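Local coordinates for cytochrome P450 CYP260B1 (Sorangium cellulosum, PDB 5HIW), which belongs to the cytochrome P450 superfamily and holds a protoporphyrin IX with iron inside the mainly helical fold of this family, at residues T105-R110 against I129-G134; E113-K118 against S353-R358. One frame throughout, in Å; residues are numbered along the deposited sequence.

Contact 1 of 2, residues T105-R110 against I129-G134; sequences TPVARR and ISMPMG
V107 and A108 face M131 and G134 where two helices of the cytochrome P450 fold, 93-113 and 130-140, pack together; by chain order these probably correspond to helices D and E of the family's four-helix bundle. The two local axes come within 9.4 Å of each other, and their directions differ by 135°, between perpendicular and antiparallel.

The tight part has two halves, V107 on G134 and A108 under the sulfur of M131. G134 has no side chain, and the two CA atoms, V107 CA and G134 CA, are 5.9 Å apart. The valine turns its branches against the opposite backbone: CG2 rests 3.8 Å from G134 C, while V107 CG1 lies 3.9 Å from M131 O and touches G134 CA. The valine therefore meets mostly backbone atoms of M131 and G134, with the M131 sulfur a little farther off from CG1, and its contacts are van der Waals ones.

M131 fills the neighbouring position. Its CG is anti to its own carbonyl carbon (chi1 -76°), and further bends at chi2 and chi3 fold the thioether back across A108, although the side chain does not start out toward that helix. V104, L237 and E347 also touch M131, so its flexible chain is wedged between several helices; it lies about 10 Å from the haem.

Between the two segments, packing thins toward R109, which is exposed and starts off away from the other helix, its side chain touching L354 instead. The helix carrying R109 is kinked at P106, whose nitrogen makes no bond to the preceding turn. In the alanine half, M131 SD sits 3.7 Å from A108 CA and 4.0 Å from A108 CB, with M131 CE 4.1 Å from that same CB.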
# COMPACT_ATOMS: atom_id res chain seq x y z
N THR A 105 6.92 10.58 14.15
CA THR A 105 7.26 10.20 15.51
C THR A 105 6.23 10.73 16.52
O THR A 105 5.74 9.99 17.37
CB THR A 105 8.73 10.55 15.86
OG1 THR A 105 9.57 9.86 14.94
CG2 THR A 105 9.15 10.14 17.31
N PRO A 106 5.89 12.03 16.42
CA PRO A 106 4.88 12.57 17.32
C PRO A 106 3.56 11.84 17.21
O PRO A 106 3.00 11.45 18.27
CB PRO A 106 4.74 14.02 16.89
CG PRO A 106 6.02 14.35 16.35
CD PRO A 106 6.56 13.10 15.70
N VAL A 107 3.14 11.55 15.99
CA VAL A 107 1.87 10.81 15.79
C VAL A 107 1.97 9.41 16.38
O VAL A 107 1.10 8.97 17.11
CB VAL A 107 1.54 10.63 14.31
CG1 VAL A 107 0.44 9.62 14.11
CG2 VAL A 107 1.15 11.93 13.68
N ALA A 108 3.05 8.69 16.03
CA ALA A 108 3.27 7.34 16.57
C ALA A 108 3.26 7.36 18.10
O ALA A 108 2.71 6.45 18.75
CB ALA A 108 4.61 6.76 16.03
N ARG A 109 3.92 8.36 18.70
CA ARG A 109 3.91 8.46 20.17
C ARG A 109 2.50 8.59 20.73
O ARG A 109 2.23 7.98 21.73
CB ARG A 109 4.73 9.65 20.71
CG ARG A 109 6.19 9.25 20.84
CD ARG A 109 7.07 10.32 21.48
NE ARG A 109 8.44 10.08 21.05
CZ ARG A 109 9.16 9.03 21.42
NH1 ARG A 109 8.71 8.11 22.27
NH2 ARG A 109 10.38 8.90 20.95
N ARG A 110 1.66 9.37 20.09
CA ARG A 110 0.29 9.61 20.54
C ARG A 110 -0.51 8.29 20.41
O ARG A 110 -1.28 7.88 21.29
CB ARG A 110 -0.31 10.74 19.68
CG ARG A 110 -1.74 11.22 20.01
CD ARG A 110 -2.21 12.37 19.09
NE ARG A 110 -1.11 13.17 18.51
CZ ARG A 110 -0.90 13.33 17.19
NH1 ARG A 110 -1.73 12.79 16.30
NH2 ARG A 110 0.14 14.04 16.76
N ILE A 129 -4.72 1.46 11.51
CA ILE A 129 -5.59 2.48 10.97
C ILE A 129 -5.12 3.85 11.55
O ILE A 129 -5.14 4.84 10.87
CB ILE A 129 -7.11 2.24 11.40
CG1 ILE A 129 -7.80 1.12 10.63
CG2 ILE A 129 -7.93 3.51 11.23
CD1 ILE A 129 -7.93 1.36 9.17
N SER A 130 -4.91 3.87 12.83
CA SER A 130 -4.64 5.11 13.65
C SER A 130 -3.45 5.88 13.15
O SER A 130 -3.42 7.16 13.10
CB SER A 130 -4.25 4.73 15.08
OG SER A 130 -5.32 4.17 15.72
N MET A 131 -2.44 5.13 12.72
CA MET A 131 -1.21 5.74 12.15
C MET A 131 -1.47 6.66 10.93
O MET A 131 -1.20 7.88 11.00
CB MET A 131 -0.13 4.66 11.84
CG MET A 131 0.57 4.16 13.06
SD MET A 131 1.52 5.47 13.88
CE MET A 131 2.64 5.88 12.54
N PRO A 132 -1.98 6.13 9.83
CA PRO A 132 -2.29 7.00 8.73
C PRO A 132 -3.40 8.04 8.96
O PRO A 132 -3.35 9.12 8.38
CB PRO A 132 -2.67 6.05 7.60
CG PRO A 132 -3.00 4.80 8.29
CD PRO A 132 -2.12 4.72 9.45
N MET A 133 -4.36 7.77 9.88
CA MET A 133 -5.31 8.80 10.23
C MET A 133 -4.62 10.03 10.85
O MET A 133 -4.93 11.15 10.41
CB MET A 133 -6.38 8.28 11.21
CG MET A 133 -7.34 7.34 10.52
SD MET A 133 -8.71 6.83 11.62
CE MET A 133 -9.65 8.34 11.64
N GLY A 134 -3.69 9.83 11.79
CA GLY A 134 -2.92 10.93 12.33
C GLY A 134 -1.88 11.52 11.37
O GLY A 134 -1.69 12.77 11.24

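Contact 2 of 2, residues E113-K118 against S353-R358; sequences ERLVRK and SLLLER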
# COMPACT_ATOMS: atom_id res chain seq x y z
N GLU A 113 0.73 5.79 23.04
CA GLU A 113 0.32 6.30 24.36
C GLU A 113 -1.10 5.87 24.71
O GLU A 113 -1.40 5.52 25.87
CB GLU A 113 0.40 7.85 24.40
CG GLU A 113 -0.15 8.50 25.67
CD GLU A 113 0.66 8.10 26.87
OE1 GLU A 113 1.88 7.97 26.66
OE2 GLU A 113 0.12 7.89 27.99
N ARG A 114 -1.98 5.89 23.71
CA ARG A 114 -3.38 5.52 23.93
C ARG A 114 -3.49 4.09 24.39
O ARG A 114 -4.51 3.76 24.97
CB ARG A 114 -4.27 5.69 22.70
CG ARG A 114 -4.50 7.14 22.24
CD ARG A 114 -5.14 7.24 20.84
NE ARG A 114 -5.03 8.62 20.35
CZ ARG A 114 -4.77 9.01 19.10
NH1 ARG A 114 -4.65 8.14 18.07
NH2 ARG A 114 -4.68 10.31 18.86
N LEU A 115 -2.52 3.22 24.09
CA LEU A 115 -2.67 1.82 24.43
C LEU A 115 -2.13 1.48 25.80
O LEU A 115 -2.28 0.34 26.28
CB LEU A 115 -2.01 0.91 23.39
CG LEU A 115 -2.56 0.98 21.94
CD1 LEU A 115 -1.82 -0.04 21.04
CD2 LEU A 115 -4.05 0.71 21.95
N VAL A 116 -1.47 2.46 26.41
CA VAL A 116 -0.59 2.22 27.54
C VAL A 116 -1.33 1.63 28.76
O VAL A 116 -0.73 0.86 29.53
CB VAL A 116 0.17 3.51 27.92
CG1 VAL A 116 0.51 3.56 29.41
CG2 VAL A 116 1.42 3.63 27.07
N ARG A 117 -2.58 1.99 28.98
CA ARG A 117 -3.20 1.42 30.19
C ARG A 117 -4.05 0.22 29.85
O ARG A 117 -4.79 -0.24 30.68
CB ARG A 117 -4.00 2.45 30.99
CG ARG A 117 -3.23 3.62 31.64
CD ARG A 117 -1.90 3.29 32.31
NE ARG A 117 -1.94 2.39 33.47
CZ ARG A 117 -0.89 1.67 33.90
NH1 ARG A 117 0.27 1.74 33.25
NH2 ARG A 117 -0.99 0.86 34.97
N LYS A 118 -3.93 -0.31 28.64
CA LYS A 118 -4.85 -1.33 28.24
C LYS A 118 -4.23 -2.69 28.34
O LYS A 118 -3.02 -2.83 28.30
CB LYS A 118 -5.36 -1.06 26.83
CG LYS A 118 -6.10 0.26 26.73
CD LYS A 118 -6.53 0.60 25.33
CE LYS A 118 -7.52 -0.40 24.80
NZ LYS A 118 -8.43 0.30 23.84
N SER A 353 8.68 0.35 15.84
CA SER A 353 9.72 0.50 16.86
C SER A 353 9.20 1.10 18.20
O SER A 353 9.50 0.59 19.27
CB SER A 353 10.94 1.26 16.34
OG SER A 353 10.65 2.55 15.85
N LEU A 354 8.33 2.06 18.10
CA LEU A 354 7.76 2.68 19.28
C LEU A 354 6.82 1.77 20.01
O LEU A 354 6.79 1.78 21.26
CB LEU A 354 7.11 3.99 18.92
CG LEU A 354 8.12 5.07 18.60
CD1 LEU A 354 7.43 6.30 18.08
CD2 LEU A 354 9.01 5.41 19.78
N LEU A 355 6.04 1.00 19.26
CA LEU A 355 5.08 0.04 19.84
C LEU A 355 5.85 -1.05 20.57
O LEU A 355 5.52 -1.42 21.72
CB LEU A 355 4.25 -0.58 18.72
CG LEU A 355 3.18 -1.59 19.12
CD1 LEU A 355 2.06 -0.90 19.90
CD2 LEU A 355 2.61 -2.31 17.90
N LEU A 356 6.89 -1.56 19.91
CA LEU A 356 7.71 -2.70 20.45
C LEU A 356 8.41 -2.26 21.71
O LEU A 356 8.39 -2.98 22.71
CB LEU A 356 8.74 -3.26 19.43
CG LEU A 356 8.18 -4.01 18.24
CD1 LEU A 356 9.35 -4.44 17.37
CD2 LEU A 356 7.29 -5.20 18.57
N GLU A 357 8.96 -1.05 21.71
CA GLU A 357 9.76 -0.67 22.86
C GLU A 357 8.85 -0.38 24.05
O GLU A 357 9.27 -0.50 25.19
CB GLU A 357 10.67 0.50 22.56
CG GLU A 357 10.12 1.83 22.99
CD GLU A 357 11.18 2.91 23.08
OE1 GLU A 357 10.99 3.97 22.43
OE2 GLU A 357 12.18 2.68 23.80
N ARG A 358 7.62 0.05 23.79
CA ARG A 358 6.68 0.38 24.84
C ARG A 358 6.00 -0.86 25.46
O ARG A 358 5.60 -0.82 26.61
CB ARG A 358 5.63 1.32 24.32
CG ARG A 358 4.73 1.91 25.42
CD ARG A 358 5.54 2.89 26.26
NE ARG A 358 4.81 3.38 27.43
CZ ARG A 358 4.51 2.65 28.51
NH1 ARG A 358 4.87 1.37 28.63
NH2 ARG A 358 3.83 3.22 29.51
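The C-terminal end of helix 341-358, probably helix L of the P450 fold by its place in the chain, meets the turn that follows helix 93-113, and V116 with R358 carries most of this contact. The turn consists of two overlapping type I beta turns, E113 to V116 and L115 to K118, each marked by a backbone bond: V116 N to E113 O, 3.1 Å, and K118 N to L115 O, 3.0 Å. Together they present L115 and V116 to the helix end.

V116 lays its isopropyl group on the arginine, and the two side chains cross at about a right angle. CG2 stands over one face of the guanidinium, with V116 CG2 3.5 Å from R358 CZ and 3.4 Å from R358 NE. The second methyl lies on the same side of the guanidinium plane but farther out, nearest NH2, with V116 CG1 3.3 Å from R358 NH2. R358 gets there by setting CG anti to its backbone N (chi1 -170°) and then bending at chi2 (71°), which carries the planar head across to the valine. R358 is exposed, and neither charged neighbour in the turn touches its guanidinium: R117 NH1 is 5.4 Å from R358 NH2, and E113 OE1 is 5.5 Å from R358 NE.

Next to the valine-arginine pair the contact is apolar and buried. L115 also touches F359, L123 and D126, and L355 also touches L362, so both leucines belong to the packing around the helix end. Between themselves they share one methyl pair, L115 CD1 to L355 CD1, at 4.1 Å.

From the N terminus, helix 93-113 supplies 105-110 and runs straight into the turn 113-118. Segment 129-134 then closes a short loop at contact 1, with 18 residues between its segments. Contact 2 opens within that loop but closes only at 353-358, after 234 intervening residues, so the two loops cross. Contact 1 joins two helices close in sequence, with strand 120-122 and helix 123-128 between them; contact 2 ties the same region to helix 341-358, deep in the C-terminal half. Their centres lie about 12 Å apart and they meet directly, A108 CB packing 3.5 Å from L354 CD1 and R109 NH1 3.7 Å from L354 CD2.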